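Side-chain contacts in 3-polyprenyl-4-hydroxybenzoate decarboxylase and related decarboxylases (Pelotomaculum thermopropionicum, PDB 6H6X), which uses prenylated FMN to add or remove carbon dioxide on aromatic acids, carboxylating 2-furoic acid to 2,5-furandicarboxylic acid: residues R139-G144 with R182-A187; H169-F174 with G249-E254. The protein carries 8 engineered substitutions. All blocks are in the same frame, centred on the assembly; numbering follows the deposited sequence.

Contact 1: residues R139-G144 with R182-A187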
loop_
_atom_site.group_PDB
_atom_site.type_symbol
_atom_site.label_atom_id
_atom_site.label_comp_id
_atom_site.label_asym_id
_atom_site.label_seq_id
_atom_site.Cartn_x
_atom_site.Cartn_y
_atom_site.Cartn_z
ATOM N N ARG B 139 -21.883 -30.782 19.354
ATOM C CA ARG B 139 -23.217 -31.131 18.851
ATOM C C ARG B 139 -24.332 -30.426 19.614
ATOM O O ARG B 139 -24.222 -30.197 20.810
ATOM C CB ARG B 139 -23.433 -32.642 18.871
ATOM C CG ARG B 139 -22.710 -33.365 17.743
ATOM C CD ARG B 139 -23.054 -34.858 17.665
ATOM N NE ARG B 139 -22.344 -35.503 16.546
ATOM C CZ ARG B 139 -22.780 -35.552 15.277
ATOM N NH1 ARG B 139 -23.949 -35.050 14.915
ATOM N NH2 ARG B 139 -22.042 -36.134 14.336
ATOM N N ASP B 140 -25.414 -30.107 18.902
ATOM C CA ASP B 140 -26.603 -29.501 19.499
ATOM C C ASP B 140 -27.207 -30.569 20.431
ATOM O O ASP B 140 -27.501 -31.698 20.013
ATOM C CB ASP B 140 -27.576 -29.079 18.386
ATOM C CG ASP B 140 -28.749 -28.229 18.884
ATOM O OD1 ASP B 140 -29.453 -28.686 19.795
ATOM O OD2 ASP B 140 -29.007 -27.124 18.339
ATOM N N PRO B 141 -27.329 -30.242 21.721
ATOM C CA PRO B 141 -27.815 -31.256 22.651
ATOM C C PRO B 141 -29.293 -31.703 22.435
ATOM O O PRO B 141 -29.657 -32.768 22.919
ATOM C CB PRO B 141 -27.588 -30.601 24.020
ATOM C CG PRO B 141 -27.684 -29.136 23.760
ATOM C CD PRO B 141 -27.162 -28.923 22.362
ATOM N N ASP B 142 -30.106 -30.931 21.697
ATOM C CA ASP B 142 -31.495 -31.334 21.333
ATOM C C ASP B 142 -31.636 -31.866 19.900
ATOM O O ASP B 142 -32.248 -32.899 19.710
ATOM C CB ASP B 142 -32.499 -30.176 21.520
ATOM C CG ASP B 142 -32.560 -29.652 22.964
ATOM O OD1 ASP B 142 -32.236 -30.411 23.916
ATOM O OD2 ASP B 142 -32.938 -28.466 23.156
ATOM N N SER B 143 -31.103 -31.158 18.903
ATOM C CA SER B 143 -31.224 -31.573 17.490
ATOM C C SER B 143 -30.099 -32.504 16.996
ATOM O O SER B 143 -30.204 -33.086 15.911
ATOM C CB SER B 143 -31.323 -30.341 16.579
ATOM O OG SER B 143 -30.056 -29.876 16.150
ATOM N N GLY B 144 -29.003 -32.599 17.753
ATOM C CA GLY B 144 -27.869 -33.462 17.392
ATOM C C GLY B 144 -26.950 -33.016 16.250
ATOM O O GLY B 144 -26.001 -33.706 15.945
ATOM N N ARG B 182 -26.951 -29.051 32.267
ATOM C CA ARG B 182 -25.963 -30.063 31.838
ATOM C C ARG B 182 -24.701 -29.412 31.211
ATOM O O ARG B 182 -24.767 -28.322 30.683
ATOM C CB ARG B 182 -26.615 -30.967 30.783
ATOM C CG ARG B 182 -27.654 -31.964 31.278
ATOM C CD ARG B 182 -28.674 -32.257 30.172
ATOM N NE ARG B 182 -29.032 -33.679 30.082
ATOM C CZ ARG B 182 -30.034 -34.291 30.730
ATOM N NH1 ARG B 182 -30.827 -33.629 31.575
ATOM N NH2 ARG B 182 -30.240 -35.592 30.538
ATOM N N PRO B 183 -23.538 -30.068 31.280
ATOM C CA PRO B 183 -22.447 -29.508 30.484
ATOM C C PRO B 183 -22.648 -29.768 28.982
ATOM O O PRO B 183 -23.453 -30.620 28.614
ATOM C CB PRO B 183 -21.198 -30.224 31.015
ATOM C CG PRO B 183 -21.673 -31.341 31.884
ATOM C CD PRO B 183 -23.074 -31.027 32.292
ATOM N N LEU B 184 -21.968 -28.986 28.145
ATOM C CA LEU B 184 -21.883 -29.249 26.699
ATOM C C LEU B 184 -20.545 -29.893 26.393
ATOM O O LEU B 184 -19.505 -29.274 26.604
ATOM C CB LEU B 184 -22.025 -27.954 25.903
ATOM C CG LEU B 184 -21.970 -28.149 24.391
ATOM C CD1 LEU B 184 -23.247 -28.799 23.877
ATOM C CD2 LEU B 184 -21.753 -26.799 23.740
ATOM N N GLU B 185 -20.582 -31.126 25.916
ATOM C CA GLU B 185 -19.378 -31.859 25.520
ATOM C C GLU B 185 -18.782 -31.271 24.241
ATOM O O GLU B 185 -19.514 -30.959 23.306
ATOM C CB GLU B 185 -19.718 -33.336 25.267
ATOM C CG GLU B 185 -20.132 -34.104 26.513
ATOM C CD GLU B 185 -20.259 -35.609 26.289
ATOM O OE1 GLU B 185 -20.364 -36.087 25.124
ATOM O OE2 GLU B 185 -20.268 -36.332 27.311
ATOM N N ILE B 186 -17.461 -31.106 24.215
ATOM C CA ILE B 186 -16.759 -30.550 23.056
ATOM C C ILE B 186 -15.475 -31.264 22.826
ATOM O O ILE B 186 -14.921 -31.885 23.725
ATOM C CB ILE B 186 -16.431 -29.046 23.208
ATOM C CG1 ILE B 186 -15.371 -28.789 24.282
ATOM C CG2 ILE B 186 -17.699 -28.237 23.499
ATOM C CD1 ILE B 186 -14.961 -27.337 24.368
ATOM N N ALA B 187 -14.977 -31.131 21.615
ATOM C CA ALA B 187 -13.602 -31.457 21.336
ATOM C C ALA B 187 -12.852 -30.338 20.593
ATOM O O ALA B 187 -13.422 -29.627 19.770
ATOM C CB ALA B 187 -13.557 -32.757 20.545
#

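Contact 2: residues H169-F174 with G249-E254. With MN (manganese (II) ion), chain H; 4LU (1-deoxy-5-O-phosphono-1-(3,3,4,5-tetramethyl-9,11-dioxo-2,3,8,9,10,11-hexahydro-7H-quinolino[1,8-fg]pteridin-12-ium-7-y l)-D-ribitol), chain I.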
loop_
_atom_site.group_PDB
_atom_site.type_symbol
_atom_site.label_atom_id
_atom_site.label_comp_id
_atom_site.label_asym_id
_atom_site.label_seq_id
_atom_site.Cartn_x
_atom_site.Cartn_y
_atom_site.Cartn_z
ATOM N N HIS B 169 -23.363 -20.062 16.553
ATOM C CA HIS B 169 -23.887 -21.417 16.738
ATOM C C HIS B 169 -23.487 -22.114 18.035
ATOM O O HIS B 169 -24.328 -22.730 18.672
ATOM C CB HIS B 169 -23.586 -22.292 15.521
ATOM C CG HIS B 169 -24.180 -21.752 14.258
ATOM N ND1 HIS B 169 -23.715 -22.083 13.010
ATOM C CD2 HIS B 169 -25.195 -20.868 14.059
ATOM C CE1 HIS B 169 -24.415 -21.439 12.095
ATOM N NE2 HIS B 169 -25.327 -20.698 12.703
ATOM N N LEU B 170 -22.226 -22.055 18.437
ATOM C CA LEU B 170 -21.824 -22.699 19.661
ATOM C C LEU B 170 -22.591 -22.132 20.865
ATOM O O LEU B 170 -22.972 -22.856 21.766
ATOM C CB LEU B 170 -20.334 -22.504 19.867
ATOM C CG LEU B 170 -19.800 -23.188 21.124
ATOM C CD1 LEU B 170 -20.069 -24.697 21.081
ATOM C CD2 LEU B 170 -18.320 -22.895 21.288
ATOM N N TRP B 171 -22.782 -20.820 20.882
ATOM C CA TRP B 171 -23.592 -20.161 21.916
ATOM C C TRP B 171 -25.025 -20.720 21.990
ATOM O O TRP B 171 -25.539 -20.998 23.076
ATOM C CB TRP B 171 -23.632 -18.663 21.638
ATOM C CG TRP B 171 -24.370 -17.880 22.661
ATOM C CD1 TRP B 171 -25.589 -17.278 22.510
ATOM C CD2 TRP B 171 -23.943 -17.608 24.001
ATOM N NE1 TRP B 171 -25.946 -16.658 23.674
ATOM C CE2 TRP B 171 -24.958 -16.827 24.607
ATOM C CE3 TRP B 171 -22.797 -17.939 24.749
ATOM C CZ2 TRP B 171 -24.867 -16.352 25.942
ATOM C CZ3 TRP B 171 -22.708 -17.475 26.093
ATOM C CH2 TRP B 171 -23.743 -16.686 26.666
ATOM N N HIS B 172 -25.645 -20.887 20.827
ATOM C CA HIS B 172 -26.949 -21.504 20.742
ATOM C C HIS B 172 -26.923 -22.889 21.385
ATOM O O HIS B 172 -27.774 -23.185 22.222
ATOM C CB HIS B 172 -27.427 -21.579 19.299
ATOM C CG HIS B 172 -28.892 -21.863 19.172
ATOM N ND1 HIS B 172 -29.385 -23.058 18.674
ATOM C CD2 HIS B 172 -29.973 -21.120 19.515
ATOM C CE1 HIS B 172 -30.706 -23.022 18.692
ATOM N NE2 HIS B 172 -31.087 -21.871 19.222
ATOM N N PHE B 173 -25.926 -23.712 21.042
ATOM C CA PHE B 173 -25.805 -25.046 21.641
ATOM C C PHE B 173 -25.603 -24.981 23.136
ATOM O O PHE B 173 -26.175 -25.784 23.859
ATOM C CB PHE B 173 -24.605 -25.820 21.104
ATOM C CG PHE B 173 -24.704 -26.247 19.672
ATOM C CD1 PHE B 173 -25.738 -25.840 18.831
ATOM C CD2 PHE B 173 -23.697 -27.034 19.155
ATOM C CE1 PHE B 173 -25.772 -26.223 17.504
ATOM C CE2 PHE B 173 -23.726 -27.444 17.832
ATOM C CZ PHE B 173 -24.760 -27.033 16.999
ATOM N N PHE B 174 -24.720 -24.095 23.579
ATOM C CA PHE B 174 -24.351 -24.018 24.980
ATOM C C PHE B 174 -25.564 -23.528 25.781
ATOM O O PHE B 174 -25.833 -24.043 26.859
ATOM C CB PHE B 174 -23.177 -23.068 25.148
ATOM C CG PHE B 174 -22.743 -22.871 26.563
ATOM C CD1 PHE B 174 -22.438 -23.958 27.367
ATOM C CD2 PHE B 174 -22.651 -21.600 27.100
ATOM C CE1 PHE B 174 -22.038 -23.781 28.688
ATOM C CE2 PHE B 174 -22.244 -21.417 28.426
ATOM C CZ PHE B 174 -21.921 -22.512 29.212
ATOM N N GLY B 249 -23.507 -22.727 33.831
ATOM C CA GLY B 249 -23.563 -21.679 34.849
ATOM C C GLY B 249 -22.248 -21.005 35.231
ATOM O O GLY B 249 -22.240 -19.804 35.523
ATOM N N VAL B 250 -21.133 -21.727 35.207
ATOM C CA VAL B 250 -19.878 -21.138 35.654
ATOM C C VAL B 250 -19.460 -19.992 34.722
ATOM O O VAL B 250 -19.598 -20.064 33.482
ATOM C CB VAL B 250 -18.739 -22.183 35.734
ATOM C CG1 VAL B 250 -17.435 -21.523 36.174
ATOM C CG2 VAL B 250 -19.118 -23.296 36.688
ATOM N N ARG B 251 -18.970 -18.929 35.355
ATOM C CA ARG B 251 -18.413 -17.752 34.679
ATOM C C ARG B 251 -17.163 -17.356 35.423
ATOM O O ARG B 251 -17.205 -17.162 36.635
ATOM C CB ARG B 251 -19.399 -16.589 34.682
ATOM C CG ARG B 251 -20.671 -16.853 33.894
ATOM C CD ARG B 251 -20.357 -16.950 32.400
ATOM N NE ARG B 251 -21.586 -17.069 31.608
ATOM C CZ ARG B 251 -22.236 -18.205 31.366
ATOM N NH1 ARG B 251 -21.791 -19.368 31.838
ATOM N NH2 ARG B 251 -23.361 -18.172 30.659
ATOM N N GLU B 252 -16.040 -17.292 34.706
ATOM C CA GLU B 252 -14.766 -16.811 35.250
ATOM C C GLU B 252 -14.170 -15.809 34.308
ATOM O O GLU B 252 -14.497 -15.799 33.118
ATOM C CB GLU B 252 -13.794 -17.962 35.490
ATOM C CG GLU B 252 -14.280 -18.871 36.624
ATOM C CD GLU B 252 -13.444 -20.121 36.847
ATOM O OE1 GLU B 252 -12.397 -20.331 36.181
ATOM O OE2 GLU B 252 -13.864 -20.926 37.706
ATOM N N VAL B 253 -13.294 -14.974 34.847
ATOM C CA VAL B 253 -12.777 -13.857 34.090
ATOM C C VAL B 253 -11.803 -14.379 33.028
ATOM O O VAL B 253 -10.804 -15.056 33.315
ATOM C CB VAL B 253 -12.107 -12.789 34.980
ATOM C CG1 VAL B 253 -11.542 -11.671 34.109
ATOM C CG2 VAL B 253 -13.097 -12.216 35.997
ATOM N N GLU B 254 -12.126 -14.067 31.784
ATOM C CA GLU B 254 -11.270 -14.420 30.637
ATOM C C GLU B 254 -10.796 -13.108 30.023
ATOM O O GLU B 254 -11.576 -12.149 29.854
ATOM C CB GLU B 254 -12.063 -15.269 29.630
ATOM C CG GLU B 254 -11.293 -15.735 28.400
ATOM C CD GLU B 254 -11.158 -14.679 27.290
ATOM O OE1 GLU B 254 -10.111 -14.661 26.602
ATOM O OE2 GLU B 254 -12.079 -13.853 27.091
HETATM MN MN MN H . -21.891 -23.276 12.045
HETATM C C9 4LU I . -11.720 -17.170 14.251
HETATM C C8 4LU I . -10.339 -17.366 13.954
HETATM C C7 4LU I . -9.325 -17.104 14.881
HETATM C C10 4LU I . -13.950 -16.259 17.139
HETATM C C6 4LU I . -9.706 -16.360 16.149
HETATM N N3 4LU I . -14.754 -16.413 19.807
HETATM C C2 4LU I . -15.679 -16.519 18.800
HETATM C C13 4LU I . -7.241 -15.842 17.188
HETATM C C5 4LU I . -8.742 -16.003 17.317
HETATM C C1 4LU I . -10.664 -15.007 18.490
HETATM O O2 4LU I . -16.903 -16.698 19.091
HETATM N N1 4LU I . -15.280 -16.455 17.495
HETATM C C4 4LU I . -13.423 -16.222 19.565
HETATM O O4 4LU I . -12.604 -16.147 20.517
HETATM C C4A 4LU I . -12.956 -16.127 18.137
HETATM N N5 4LU I . -11.575 -15.967 17.783
HETATM C C3 4LU I . -9.368 -15.371 18.513
HETATM C C12 4LU I . -8.673 -17.393 18.012
HETATM C C5A 4LU I . -11.133 -16.334 16.483
HETATM C C7M 4LU I . -7.858 -17.320 14.512
HETATM C C8M 4LU I . -10.059 -17.941 12.591
HETATM C C9A 4LU I . -12.183 -16.622 15.466
HETATM N N10 4LU I . -13.542 -16.233 15.780
HETATM C "C1'" 4LU I . -14.605 -16.310 14.779
HETATM C "C2'" 4LU I . -15.357 -17.654 14.639
HETATM O "O2'" 4LU I . -14.497 -18.797 14.646
HETATM C "C3'" 4LU I . -16.082 -17.637 13.302
HETATM O "O3'" 4LU I . -16.820 -16.418 13.177
HETATM C "C4'" 4LU I . -16.970 -18.870 13.112
HETATM O "O4'" 4LU I . -17.322 -19.143 11.722
HETATM C "C5'" 4LU I . -18.279 -18.857 13.885
HETATM O "O5'" 4LU I . -18.837 -20.125 13.477
HETATM P P 4LU I . -20.412 -20.496 13.631
HETATM O O2P 4LU I . -20.553 -21.993 13.302
HETATM O O3P 4LU I . -20.755 -20.253 15.129
HETATM O O1P 4LU I . -21.112 -19.601 12.607
HETATM O O HOH W 1 -21.642 -21.446 10.523
#

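Contact 1: residues R139-G144 with R182-A187
Leu184 lays one branch of its side chain against the start of the loop 139-144: Leu184 CD1 comes to 3.5 Å from Arg139 O and to 4.2 Å from Pro141 CD. The loop closes the beta hairpin between strands 130-139 and 146-157, and Leu184 opens strand 184-190, the antiparallel neighbour of strand 130-139 in the curled sheet of the Rift-related domain. With CG anti to the backbone N (chi1 -179°), the branched end of Leu184 swings round until CD1 lies against the loop, crossing the Pro141 ring at about a right angle. The touch is slight: van der Waals contact of a methyl with a carbonyl oxygen and, apolar on both sides, with a ring methylene. No hydrogen bond joins the two segments. The buried Leu184 is also packed by Leu170 of helix 169-179 and by Ile246 of the adjoining strand 240-246.

The loop keeps its shape through bonds of its own. Asp140 forms an Asx turn in which Asp140 OD1 accepts from Asp142 N at 3.0 Å, on the lone pair anti to the other carboxylate oxygen. Ser143 N reaches Asp140 OD1 at 3.1 Å from above the carboxylate plane, while Asp140 OD2 forms a salt bridge with Lys176 on the helix. One carboxylate is thereby tied both to the turn it organises and to a neighbouring element, which should fix its rotation. A backbone bond of 2.9 Å from Gly144 N to Asp140 O closes the loop further. Arg139 spans the ends of the loop; its NH2 forms a salt bridge with Glu233, and Arg139 NH1 donates to Gly144 O at 2.7 Å, with that oxygen lying only 2° out of the guanidinium plane.

Contact 2: residues H169-F174 with G249-E254
Arg251 carries the segment 249-254 to helix 169-179, its guanidinium group meeting the rings of Phe174 and Trp171. Ahead of it in the chain, Gly249 turns with a positive phi and gives its N-H to Glu178, farther along the same helix. Val250 follows and offers its carbonyl oxygen to Arg251: the bend at chi2 (-68°) lets Arg251 NH1 return to Val250 O at 2.8 Å, approaching from above the carbonyl plane. Arg251 NH1 also lies 4.0 Å from Phe174 CE2, at the edge of the ring and near its plane, with ring and guanidinium planes 41° apart. Arg251 NH2 approaches Trp171 CH2 obliquely at 4.3 Å and forms a salt bridge with Glu178. With an alanine in place of Arg251, Glu178 would probably lose its charged partner, Val250 O this donor, and the edge of Phe174 its guanidinium neighbour. Farther on, Glu254 in the strand forms salt bridges with Arg152 and Arg270.

The other end of the helix serves the cofactor. His169 N donates to phosphate O3P of the prenylated FMN at 3.0 Å, and His169 ND1 binds manganese at 2.4 Å, together with Asn147, Glu210, a water and phosphate O2P. The helix thus meets the phosphate and metal at its first residue, while Arg251, by charge pairing more than by its loose ring contacts, probably fastens the far end of the helix to the segment 249-254.

In the fold
The centres of contacts 1 and 2 lie about 12 Å apart, on the same side of the chain's centre, and all four segments belong to the Rift-related domain. They alternate along the sequence: 139-144, 169-174, 182-187, then 249-254, with helix 169-179 followed next by strand 184-190. Both contacts reach the same antiparallel sheet, and the helix joins them directly. Phe173 packs against the hairpin loop, its CE2 3.3 Å from Asp140 N, and Pro141 CD lies 3.6 Å from Phe173 O. The helix that presents His169 to the manganese and the cofactor phosphate is thus flanked by the 139-144 loop, strand 184-190 and the 249-254 segment, linking the metal site to the outer part of this domain.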